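Transketolase (Campylobacter jejuni, PDB 3M6L) is a thiamine diphosphate-dependent enzyme of the transketolase family, a dimer that holds the cofactor and ribose-5-phosphate where its two subunits meet. Local coordinates at residues 342-347 / 371-376; 415-420 / 441-446; 473-478 / 497-502. All coordinates share one frame; numbering follows the deposited sequence.

Contact 1 (342-347 / 371-376). With R5P (ribose-5-phosphate), chain F.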
loop_
_atom_site.group_PDB
_atom_site.type_symbol
_atom_site.label_atom_id
_atom_site.label_comp_id
_atom_site.label_asym_id
_atom_site.label_seq_id
_atom_site.Cartn_x
_atom_site.Cartn_y
_atom_site.Cartn_z
ATOM N N ALA A 342 6.779 -25.637 -10.644
ATOM C CA ALA A 342 6.114 -24.430 -10.013
ATOM C C ALA A 342 6.376 -23.294 -10.999
ATOM O O ALA A 342 7.481 -23.107 -11.504
ATOM C CB ALA A 342 6.675 -24.092 -8.641
ATOM N N THR A 343 5.412 -22.378 -11.165
ATOM C CA THR A 343 5.640 -21.335 -12.133
ATOM C C THR A 343 6.577 -20.237 -11.588
ATOM O O THR A 343 7.118 -19.436 -12.390
ATOM C CB THR A 343 4.331 -20.733 -12.681
ATOM O OG1 THR A 343 3.519 -20.348 -11.557
ATOM C CG2 THR A 343 3.598 -21.682 -13.632
ATOM N N ARG A 344 6.885 -20.258 -10.315
ATOM C CA ARG A 344 7.943 -19.384 -9.857
ATOM C C ARG A 344 9.277 -19.842 -10.431
ATOM O O ARG A 344 10.126 -19.081 -10.632
ATOM C CB ARG A 344 8.064 -19.296 -8.322
ATOM C CG ARG A 344 8.294 -20.582 -7.566
ATOM C CD ARG A 344 8.644 -20.339 -6.116
ATOM N NE ARG A 344 8.673 -21.568 -5.343
ATOM C CZ ARG A 344 9.155 -21.703 -4.140
ATOM N NH1 ARG A 344 9.741 -20.714 -3.533
ATOM N NH2 ARG A 344 9.083 -22.892 -3.572
ATOM N N ASP A 345 9.408 -21.144 -10.608
ATOM C CA ASP A 345 10.657 -21.716 -11.150
ATOM C C ASP A 345 10.777 -21.584 -12.670
ATOM O O ASP A 345 11.853 -21.168 -13.197
ATOM C CB ASP A 345 10.769 -23.214 -10.800
ATOM C CG ASP A 345 10.982 -23.476 -9.312
ATOM O OD1 ASP A 345 11.632 -22.692 -8.600
ATOM O OD2 ASP A 345 10.461 -24.498 -8.805
ATOM N N SER A 346 9.710 -21.860 -13.428
ATOM C CA SER A 346 9.720 -21.539 -14.839
ATOM C C SER A 346 10.050 -20.059 -15.030
ATOM O O SER A 346 10.809 -19.629 -15.909
ATOM C CB SER A 346 8.529 -21.945 -15.586
ATOM O OG SER A 346 7.327 -21.310 -14.994
ATOM N N ASN A 347 9.425 -19.209 -14.195
ATOM C CA ASN A 347 9.626 -17.824 -14.374
ATOM C C ASN A 347 11.083 -17.371 -14.144
ATOM O O ASN A 347 11.602 -16.531 -14.876
ATOM C CB ASN A 347 8.655 -16.998 -13.484
ATOM C CG ASN A 347 8.666 -15.514 -13.851
ATOM O OD1 ASN A 347 9.280 -14.688 -13.063
ATOM N ND2 ASN A 347 8.102 -15.155 -14.926
ATOM N N SER A 371 13.261 -17.049 -2.635
ATOM C CA SER A 371 11.918 -17.613 -2.616
ATOM C C SER A 371 11.140 -17.227 -3.858
ATOM O O SER A 371 10.342 -18.000 -4.367
ATOM C CB SER A 371 11.194 -17.060 -1.391
ATOM O OG SER A 371 10.005 -17.748 -1.256
ATOM N N ASN A 372 11.333 -16.011 -4.335
ATOM C CA ASN A 372 10.740 -15.574 -5.626
ATOM C C ASN A 372 11.362 -16.247 -6.844
ATOM O O ASN A 372 10.805 -16.213 -7.939
ATOM C CB ASN A 372 10.807 -14.066 -5.799
ATOM C CG ASN A 372 9.946 -13.261 -4.763
ATOM O OD1 ASN A 372 8.921 -13.737 -4.124
ATOM N ND2 ASN A 372 10.351 -12.052 -4.586
ATOM N N LYS A 373 12.606 -16.754 -6.637
ATOM C CA LYS A 373 13.449 -17.369 -7.709
ATOM C C LYS A 373 13.823 -16.303 -8.729
ATOM O O LYS A 373 13.849 -16.580 -9.916
ATOM C CB LYS A 373 12.772 -18.577 -8.394
ATOM C CG LYS A 373 12.371 -19.690 -7.439
ATOM C CD LYS A 373 13.453 -20.167 -6.530
ATOM C CE LYS A 373 13.078 -21.272 -5.551
ATOM N NZ LYS A 373 13.122 -22.566 -6.260
ATOM N N THR A 374 14.200 -15.122 -8.276
ATOM C CA THR A 374 14.559 -14.034 -9.145
ATOM C C THR A 374 16.050 -13.753 -9.318
ATOM O O THR A 374 16.423 -12.870 -10.072
ATOM C CB THR A 374 13.743 -12.723 -8.703
ATOM O OG1 THR A 374 14.061 -12.462 -7.346
ATOM C CG2 THR A 374 12.286 -12.954 -8.961
ATOM N N GLU A 375 16.935 -14.536 -8.703
ATOM C CA GLU A 375 18.359 -14.242 -8.866
ATOM C C GLU A 375 18.773 -14.437 -10.318
ATOM O O GLU A 375 18.422 -15.437 -10.969
ATOM C CB GLU A 375 19.209 -15.227 -8.044
ATOM C CG GLU A 375 20.745 -14.868 -8.096
ATOM C CD GLU A 375 21.565 -15.644 -7.110
ATOM O OE1 GLU A 375 21.195 -16.803 -6.831
ATOM O OE2 GLU A 375 22.597 -15.104 -6.628
ATOM N N LEU A 376 19.532 -13.466 -10.838
ATOM C CA LEU A 376 20.033 -13.553 -12.183
ATOM C C LEU A 376 21.471 -14.123 -12.033
ATOM O O LEU A 376 22.349 -13.480 -11.522
ATOM C CB LEU A 376 20.001 -12.190 -12.836
ATOM C CG LEU A 376 18.594 -11.512 -12.880
ATOM C CD1 LEU A 376 18.826 -10.046 -13.393
ATOM C CD2 LEU A 376 17.608 -12.323 -13.685
HETATM C C1 R5P F . 7.500 -14.798 5.435
HETATM O O1 R5P F . 7.248 -14.328 6.802
HETATM C C2 R5P F . 8.443 -16.010 5.413
HETATM O O2 R5P F . 9.839 -15.670 5.529
HETATM C C3 R5P F . 8.230 -17.095 4.322
HETATM O O3 R5P F . 7.789 -18.107 5.218
HETATM C C4 R5P F . 9.383 -17.865 3.599
HETATM O O4 R5P F . 10.463 -16.957 3.301
HETATM C C5 R5P F . 8.923 -18.749 2.375
HETATM O O5 R5P F . 9.770 -19.916 2.024
HETATM P P R5P F . 9.547 -20.781 0.632
HETATM O O1P R5P F . 10.554 -20.302 -0.555
HETATM O O2P R5P F . 7.989 -20.467 0.312
HETATM O O3P R5P F . 9.634 -22.270 0.753
HETATM O O HOH W 1 10.066 -16.113 -10.552
#
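Arg-344 reaches across from the first turn of helix 343-357 to the end of helix 369-372, where its NH1 donates to the carbonyl oxygen of Ser-371 over 2.9 Å. The bond is fairly straight, 161° at the hydrogen; it uses a lone pair in the carbonyl plane and lies almost in the plane of the guanidinium. Arg-344 NH1 gives a second bond, of 3.1 Å, to O1P of the ribose-5-phosphate, and in the conformer modelled here Ser-371 OG donates to O1P as well (2.7 Å). Arginine suits this place because one nitrogen can serve a helix-end carbonyl and a phosphate together, which fixes the rotation of the flat group.

Over one face of the guanidinium lies the aliphatic part of Lys-373, its CE 3.9 Å from Arg-344 NH1. The lysine chain is bent at chi2 (-52°) and again at chi4, and this carries its amine past the arginine to Asp-345. Lys-373 NZ forms a salt bridge of 2.8 Å to Asp-345 OD1, approaching on the syn side somewhat out of the carboxylate plane. The salt bridge probably holds the lysine chain in its bent course over the guanidinium. Lys-373 has positive phi where the short helix ends, and its CB packs 3.5 Å from Arg-344 O. A water lies between Arg-344 O and Asn-372 O, within hydrogen-bonding distance of both.

Asn-372 turns the other way, and its OD1 accepts a hydrogen bond from Thr-443 OG1, at the end of strand 439-443. Ser-371 and Asn-372 both pack on Phe-417 of strand 411-417, while Thr-343 OG1 bonds Ser-501 N just beyond strand 496-499, so the contact lies across the C-terminal ends of the central strands of the parallel sheet.

Contact 2 (415-420 / 441-446). With TPP (thiamine diphosphate), chain C; R5P (ribose-5-phosphate), chain F.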
loop_
_atom_site.group_PDB
_atom_site.type_symbol
_atom_site.label_atom_id
_atom_site.label_comp_id
_atom_site.label_asym_id
_atom_site.label_seq_id
_atom_site.Cartn_x
_atom_site.Cartn_y
_atom_site.Cartn_z
ATOM N N ALA A 415 10.049 -7.678 -7.682
ATOM C CA ALA A 415 9.513 -8.926 -7.230
ATOM C C ALA A 415 9.252 -9.018 -5.716
ATOM O O ALA A 415 10.011 -8.492 -4.882
ATOM C CB ALA A 415 10.574 -10.103 -7.567
ATOM N N THR A 416 8.094 -9.583 -5.355
ATOM C CA THR A 416 7.748 -9.950 -3.996
ATOM C C THR A 416 6.686 -11.054 -4.032
ATOM O O THR A 416 6.297 -11.537 -5.096
ATOM C CB THR A 416 7.309 -8.690 -3.109
ATOM O OG1 THR A 416 7.123 -9.084 -1.749
ATOM C CG2 THR A 416 6.109 -8.066 -3.863
ATOM N N PHE A 417 6.275 -11.455 -2.835
ATOM C CA PHE A 417 5.151 -12.386 -2.719
ATOM C C PHE A 417 3.930 -11.605 -3.154
ATOM O O PHE A 417 3.789 -10.397 -2.835
ATOM C CB PHE A 417 4.955 -12.904 -1.289
ATOM C CG PHE A 417 5.999 -13.791 -0.735
ATOM C CD1 PHE A 417 6.734 -14.628 -1.554
ATOM C CD2 PHE A 417 6.240 -13.816 0.661
ATOM C CE1 PHE A 417 7.639 -15.472 -0.950
ATOM C CE2 PHE A 417 7.138 -14.659 1.191
ATOM C CZ PHE A 417 7.820 -15.473 0.368
ATOM N N PHE A 418 2.962 -12.277 -3.782
ATOM C CA PHE A 418 1.748 -11.586 -4.280
ATOM C C PHE A 418 0.993 -10.844 -3.156
ATOM O O PHE A 418 0.433 -9.783 -3.372
ATOM C CB PHE A 418 0.836 -12.599 -4.981
ATOM C CG PHE A 418 -0.283 -12.076 -5.809
ATOM C CD1 PHE A 418 -0.238 -10.809 -6.480
ATOM C CD2 PHE A 418 -1.441 -12.857 -5.985
ATOM C CE1 PHE A 418 -1.297 -10.393 -7.246
ATOM C CE2 PHE A 418 -2.409 -12.428 -6.793
ATOM C CZ PHE A 418 -2.365 -11.206 -7.417
ATOM N N ILE A 419 0.963 -11.428 -1.963
ATOM C CA ILE A 419 0.228 -10.762 -0.838
ATOM C C ILE A 419 0.833 -9.411 -0.582
ATOM O O ILE A 419 0.170 -8.414 -0.277
ATOM C CB ILE A 419 0.182 -11.664 0.453
ATOM C CG1 ILE A 419 -0.706 -10.986 1.529
ATOM C CG2 ILE A 419 1.552 -11.843 0.954
ATOM C CD1 ILE A 419 -2.103 -10.623 1.057
ATOM N N PHE A 420 2.140 -9.291 -0.737
ATOM C CA PHE A 420 2.798 -7.991 -0.443
ATOM C C PHE A 420 2.872 -7.028 -1.632
ATOM O O PHE A 420 3.426 -5.927 -1.559
ATOM C CB PHE A 420 4.151 -8.224 0.275
ATOM C CG PHE A 420 4.053 -9.124 1.526
ATOM C CD1 PHE A 420 3.100 -8.917 2.468
ATOM C CD2 PHE A 420 4.866 -10.204 1.676
ATOM C CE1 PHE A 420 2.983 -9.739 3.611
ATOM C CE2 PHE A 420 4.765 -11.006 2.786
ATOM C CZ PHE A 420 3.792 -10.809 3.690
ATOM N N ILE A 441 6.735 -9.131 -10.572
ATOM C CA ILE A 441 6.816 -10.591 -10.446
ATOM C C ILE A 441 6.301 -10.970 -9.048
ATOM O O ILE A 441 6.847 -10.551 -8.031
ATOM C CB ILE A 441 8.278 -11.019 -10.536
ATOM C CG1 ILE A 441 8.953 -10.498 -11.822
ATOM C CG2 ILE A 441 8.339 -12.527 -10.266
ATOM C CD1 ILE A 441 8.243 -10.864 -13.001
ATOM N N PHE A 442 5.179 -11.711 -9.001
ATOM C CA PHE A 442 4.518 -11.965 -7.778
ATOM C C PHE A 442 4.338 -13.468 -7.620
ATOM O O PHE A 442 3.455 -14.053 -8.244
ATOM C CB PHE A 442 3.097 -11.358 -7.760
ATOM C CG PHE A 442 3.035 -9.832 -7.860
ATOM C CD1 PHE A 442 3.935 -9.001 -7.171
ATOM C CD2 PHE A 442 2.098 -9.293 -8.632
ATOM C CE1 PHE A 442 3.784 -7.594 -7.247
ATOM C CE2 PHE A 442 1.953 -7.897 -8.751
ATOM C CZ PHE A 442 2.857 -7.084 -8.029
ATOM N N THR A 443 5.097 -14.050 -6.752
ATOM C CA THR A 443 5.009 -15.454 -6.447
ATOM C C THR A 443 4.075 -15.758 -5.246
ATOM O O THR A 443 3.520 -14.849 -4.516
ATOM C CB THR A 443 6.439 -16.074 -6.261
ATOM O OG1 THR A 443 6.967 -15.749 -4.980
ATOM C CG2 THR A 443 7.360 -15.612 -7.399
ATOM N N HIS A 444 3.894 -17.027 -4.937
ATOM C CA HIS A 444 3.123 -17.475 -3.778
ATOM C C HIS A 444 1.715 -16.959 -3.852
ATOM O O HIS A 444 1.217 -16.269 -2.967
ATOM C CB HIS A 444 3.825 -17.035 -2.508
ATOM C CG HIS A 444 5.127 -17.744 -2.280
ATOM N ND1 HIS A 444 6.203 -17.595 -3.128
ATOM C CD2 HIS A 444 5.564 -18.447 -1.206
ATOM C CE1 HIS A 444 7.198 -18.348 -2.660
ATOM N NE2 HIS A 444 6.865 -18.815 -1.462
ATOM N N ASP A 445 1.118 -17.312 -4.935
ATOM C CA ASP A 445 -0.127 -16.686 -5.374
ATOM C C ASP A 445 -1.440 -17.108 -4.682
ATOM O O ASP A 445 -2.486 -16.422 -5.007
ATOM C CB ASP A 445 -0.363 -16.846 -6.911
ATOM C CG ASP A 445 -0.679 -18.266 -7.349
ATOM O OD1 ASP A 445 -0.229 -19.247 -6.704
ATOM O OD2 ASP A 445 -1.487 -18.415 -8.297
ATOM N N SER A 446 -1.449 -18.085 -3.781
ATOM C CA SER A 446 -2.758 -18.578 -3.311
ATOM C C SER A 446 -2.667 -19.242 -2.002
ATOM O O SER A 446 -1.604 -19.257 -1.396
ATOM C CB SER A 446 -3.329 -19.567 -4.344
ATOM O OG SER A 446 -2.738 -20.829 -4.154
HETATM N "N1'" TPP C . 7.390 -8.184 3.137
HETATM C "C2'" TPP C . 6.554 -8.042 4.164
HETATM C CM2 TPP C . 5.784 -6.738 4.248
HETATM N "N3'" TPP C . 6.290 -8.941 5.137
HETATM C "C4'" TPP C . 6.859 -10.148 5.070
HETATM N "N4'" TPP C . 6.539 -11.019 6.000
HETATM C "C5'" TPP C . 7.857 -10.398 3.975
HETATM C "C6'" TPP C . 8.060 -9.380 3.045
HETATM C "C7'" TPP C . 8.634 -11.766 3.878
HETATM N N3 TPP C . 9.679 -11.854 5.025
HETATM C C2 TPP C . 9.599 -12.451 6.277
HETATM S S1 TPP C . 10.913 -12.233 7.448
HETATM C C5 TPP C . 11.747 -11.374 6.165
HETATM C C4 TPP C . 10.894 -11.253 4.971
HETATM C CM4 TPP C . 11.404 -10.460 3.833
HETATM C C6 TPP C . 13.131 -10.777 6.260
HETATM C C7 TPP C . 14.081 -11.321 7.316
HETATM O O7 TPP C . 13.695 -10.486 8.332
HETATM P PA TPP C . 14.248 -10.270 9.745
HETATM O O1A TPP C . 13.323 -9.258 10.265
HETATM O O2A TPP C . 15.685 -9.839 9.565
HETATM O O3A TPP C . 14.148 -11.695 10.386
HETATM P PB TPP C . 15.151 -12.819 10.954
HETATM O O1B TPP C . 14.419 -13.412 12.088
HETATM O O2B TPP C . 16.496 -12.223 11.263
HETATM O O3B TPP C . 15.442 -13.778 9.847
HETATM C C1 R5P F . 7.500 -14.798 5.435
HETATM O O1 R5P F . 7.248 -14.328 6.802
HETATM C C2 R5P F . 8.443 -16.010 5.413
HETATM O O2 R5P F . 9.839 -15.670 5.529
HETATM C C3 R5P F . 8.230 -17.095 4.322
HETATM O O3 R5P F . 7.789 -18.107 5.218
HETATM C C4 R5P F . 9.383 -17.865 3.599
HETATM O O4 R5P F . 10.463 -16.957 3.301
HETATM C C5 R5P F . 8.923 -18.749 2.375
HETATM O O5 R5P F . 9.770 -19.916 2.024
HETATM P P R5P F . 9.547 -20.781 0.632
HETATM O O1P R5P F . 10.554 -20.302 -0.555
HETATM O O2P R5P F . 7.989 -20.467 0.312
HETATM O O3P R5P F . 9.634 -22.270 0.753
HETATM O O HOH W 2 1.700 -14.263 -1.341
#
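Phe-417 and His-444 bring their rings together where two neighbouring strands end, beside the ribose-5-phosphate. The centroids are 4.1 Å apart and the planes are inclined at 40°, with Phe-417 CE1 over the centre of one imidazole face. Phe-418 and Phe-442 form a second aromatic pair: their rings are nearly parallel but slid apart, and touch through CD1 of Phe-418 and CD2 of Phe-442 at 3.5 Å. Phe-418 turns its CG anti to the backbone N (chi1 -167°), which lays the ring against Phe-442. Phe-420 lays one face against the aminopyrimidine of thiamine diphosphate, its CE2 3.2 Å from C4'. Small Ala-415 lets its CB meet the CB of Ile-441 directly.

Backbone hydrogen bonds join the parallel strands 411-417 and 439-443 of a beta-alpha-beta unit. Thr-416 N donates to Ile-441 O, Thr-443 N to Thr-416 O, and Phe-418 N to Thr-443 O over 2.7 Å. Past the strands, a water bridges Ile-419 N and His-444 O.

Polar side-chain bonds fix the imidazole. His-444 ND1 donates to Thr-443 OG1 over 2.7 Å, and NE2 donates to O2P of the ribose-5-phosphate, also over 2.7 Å. Held at ND1 by Thr-443 and packed against Phe-417, the imidazole is fixed in rotation with NE2 directed at the phosphate.

Contact 3 (473-478 / 497-502). With R5P (ribose-5-phosphate), chain F.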
loop_
_atom_site.group_PDB
_atom_site.type_symbol
_atom_site.label_atom_id
_atom_site.label_comp_id
_atom_site.label_asym_id
_atom_site.label_seq_id
_atom_site.Cartn_x
_atom_site.Cartn_y
_atom_site.Cartn_z
ATOM N N THR A 473 -2.535 -8.887 -16.240
ATOM C CA THR A 473 -2.311 -9.716 -15.084
ATOM C C THR A 473 -2.230 -11.125 -15.608
ATOM O O THR A 473 -3.270 -11.719 -15.880
ATOM C CB THR A 473 -3.403 -9.594 -14.022
ATOM O OG1 THR A 473 -3.510 -8.195 -13.757
ATOM C CG2 THR A 473 -3.055 -10.266 -12.722
ATOM N N PHE A 474 -1.030 -11.721 -15.743
ATOM C CA PHE A 474 -0.878 -13.081 -16.202
ATOM C C PHE A 474 -0.717 -14.042 -15.022
ATOM O O PHE A 474 0.063 -13.870 -14.080
ATOM C CB PHE A 474 0.429 -13.169 -16.991
ATOM C CG PHE A 474 0.400 -12.432 -18.280
ATOM C CD1 PHE A 474 -0.268 -12.958 -19.373
ATOM C CD2 PHE A 474 1.063 -11.271 -18.432
ATOM C CE1 PHE A 474 -0.354 -12.288 -20.545
ATOM C CE2 PHE A 474 0.956 -10.526 -19.655
ATOM C CZ PHE A 474 0.298 -11.105 -20.720
ATOM N N ARG A 475 -1.473 -15.137 -15.098
ATOM C CA ARG A 475 -1.469 -16.178 -14.101
ATOM C C ARG A 475 -1.271 -17.499 -14.847
ATOM O O ARG A 475 -2.253 -18.241 -15.076
ATOM C CB ARG A 475 -2.776 -16.171 -13.283
ATOM C CG ARG A 475 -2.680 -17.156 -12.085
ATOM C CD ARG A 475 -3.857 -16.884 -11.027
ATOM N NE ARG A 475 -3.730 -17.791 -9.892
ATOM C CZ ARG A 475 -4.512 -18.809 -9.628
ATOM N NH1 ARG A 475 -5.572 -19.078 -10.392
ATOM N NH2 ARG A 475 -4.255 -19.516 -8.578
ATOM N N PRO A 476 0.006 -17.792 -15.240
ATOM C CA PRO A 476 0.173 -18.973 -16.101
ATOM C C PRO A 476 -0.032 -20.323 -15.405
ATOM O O PRO A 476 0.305 -20.487 -14.266
ATOM C CB PRO A 476 1.645 -18.832 -16.524
ATOM C CG PRO A 476 2.306 -18.159 -15.432
ATOM C CD PRO A 476 1.290 -17.100 -15.015
ATOM N N ALA A 477 -0.529 -21.309 -16.147
ATOM C CA ALA A 477 -0.798 -22.600 -15.580
ATOM C C ALA A 477 0.384 -23.558 -15.655
ATOM O O ALA A 477 0.468 -24.549 -14.904
ATOM C CB ALA A 477 -2.025 -23.255 -16.269
ATOM N N ASP A 478 1.332 -23.169 -16.472
ATOM C CA ASP A 478 2.513 -23.997 -16.720
ATOM C C ASP A 478 3.647 -23.174 -17.347
ATOM O O ASP A 478 3.514 -21.954 -17.620
ATOM C CB ASP A 478 2.121 -25.275 -17.512
ATOM C CG ASP A 478 1.953 -25.061 -18.991
ATOM O OD1 ASP A 478 2.005 -23.916 -19.512
ATOM O OD2 ASP A 478 1.810 -26.149 -19.717
ATOM N N ALA A 497 1.965 -7.862 -14.726
ATOM C CA ALA A 497 2.250 -8.614 -13.541
ATOM C C ALA A 497 2.230 -10.084 -13.896
ATOM O O ALA A 497 1.366 -10.494 -14.711
ATOM C CB ALA A 497 1.202 -8.306 -12.366
ATOM N N PHE A 498 3.094 -10.831 -13.251
ATOM C CA PHE A 498 3.177 -12.264 -13.369
ATOM C C PHE A 498 2.849 -12.897 -12.008
ATOM O O PHE A 498 3.549 -12.693 -11.001
ATOM C CB PHE A 498 4.595 -12.713 -13.858
ATOM C CG PHE A 498 4.846 -12.244 -15.227
ATOM C CD1 PHE A 498 4.584 -13.000 -16.359
ATOM C CD2 PHE A 498 5.385 -11.003 -15.396
ATOM C CE1 PHE A 498 4.812 -12.430 -17.617
ATOM C CE2 PHE A 498 5.589 -10.471 -16.627
ATOM C CZ PHE A 498 5.334 -11.190 -17.752
ATOM N N VAL A 499 1.737 -13.625 -11.962
ATOM C CA VAL A 499 1.194 -14.211 -10.762
ATOM C C VAL A 499 1.489 -15.667 -10.772
ATOM O O VAL A 499 0.973 -16.405 -11.631
ATOM C CB VAL A 499 -0.324 -13.996 -10.619
ATOM C CG1 VAL A 499 -0.926 -14.727 -9.390
ATOM C CG2 VAL A 499 -0.505 -12.481 -10.602
ATOM N N LEU A 500 2.389 -16.103 -9.861
ATOM C CA LEU A 500 3.118 -17.413 -10.017
ATOM C C LEU A 500 2.952 -18.249 -8.748
ATOM O O LEU A 500 2.907 -17.722 -7.629
ATOM C CB LEU A 500 4.616 -17.116 -10.253
ATOM C CG LEU A 500 4.883 -16.204 -11.401
ATOM C CD1 LEU A 500 6.267 -15.470 -11.389
ATOM C CD2 LEU A 500 4.580 -16.817 -12.732
ATOM N N SER A 501 3.041 -19.586 -8.890
ATOM C CA SER A 501 2.842 -20.483 -7.792
ATOM C C SER A 501 4.094 -20.788 -7.003
ATOM O O SER A 501 5.235 -20.796 -7.608
ATOM C CB SER A 501 2.251 -21.810 -8.269
ATOM O OG SER A 501 3.268 -22.525 -9.004
ATOM N N ARG A 502 3.900 -21.099 -5.732
ATOM C CA ARG A 502 4.937 -21.713 -4.882
ATOM C C ARG A 502 5.101 -23.162 -5.262
ATOM O O ARG A 502 6.187 -23.688 -5.299
ATOM C CB ARG A 502 4.533 -21.611 -3.413
ATOM C CG ARG A 502 5.570 -22.085 -2.422
ATOM C CD ARG A 502 5.126 -21.962 -0.927
ATOM N NE ARG A 502 6.210 -22.319 -0.017
ATOM C CZ ARG A 502 6.262 -23.432 0.713
ATOM N NH1 ARG A 502 7.326 -23.638 1.505
ATOM N NH2 ARG A 502 5.256 -24.336 0.692
HETATM C C1 R5P F . 7.500 -14.798 5.435
HETATM O O1 R5P F . 7.248 -14.328 6.802
HETATM C C2 R5P F . 8.443 -16.010 5.413
HETATM O O2 R5P F . 9.839 -15.670 5.529
HETATM C C3 R5P F . 8.230 -17.095 4.322
HETATM O O3 R5P F . 7.789 -18.107 5.218
HETATM C C4 R5P F . 9.383 -17.865 3.599
HETATM O O4 R5P F . 10.463 -16.957 3.301
HETATM C C5 R5P F . 8.923 -18.749 2.375
HETATM O O5 R5P F . 9.770 -19.916 2.024
HETATM P P R5P F . 9.547 -20.781 0.632
HETATM O O1P R5P F . 10.554 -20.302 -0.555
HETATM O O2P R5P F . 7.989 -20.467 0.312
HETATM O O3P R5P F . 9.634 -22.270 0.753
HETATM O O HOH W 3 0.923 -19.245 -11.947
#
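Val-499 stands at the centre of this contact, its branched side chain suited to neighbours on two sides. CG1, anti to the backbone N (chi1 175°), meets Arg-475 CG and CD, while Val-499 CG2 packs 4.0 Å from Thr-473 CG2. The arginine chain is extended from CG to NE, so its apolar part runs past the valine and its charged end reaches salt bridges with Asp-445 and Glu-539.

On the face opposite Thr-473 and Ala-497, Phe-474 and Phe-498 lie side by side. Both CG atoms lie anti to the carbonyl carbon, which turns the rings the same way; they are near parallel, at 20°, yet barely overlap, with centroids 5.6 Å apart. Trp-486 stacks on Phe-498. Farther along, Pro-476 CG packs against Leu-500 CD2 at 3.8 Å.

Two straight backbone bonds hold the parallel strands: Phe-474 N to Ala-497 O, and Val-499 N to Phe-474 O over 2.7 Å. A water then donates to both Pro-476 O and Val-499 O.

Beyond the strand, extended Arg-502 meets ribose-5-phosphate, NE to O2P (2.6 Å) and NH1 to O3P. Paired bonds from a charged guanidinium to two phosphate oxygens would be expected to orient the phosphate; the apolar packing lies further back along the strand.

The three contacts follow one another along the chain, each closing before the next opens, and all lie in the pyrimidine-binding domain. Contacts 2 and 3 share one parallel six-stranded sheet: strands 439-443 and 496-499 are neighbours in it, with 411-417 and 472-474 flanking them, and the two centres are about 9 Å apart. Contact 1 joins helices 343-357 and 369-372, its centre about 11 Å from each of the others. Every contact sends residues to the same ribose-5-phosphate, so segments far apart in sequence build a single phosphate site. His-259 of the second subunit also bonds this ligand, so the ligand site is built by both subunits.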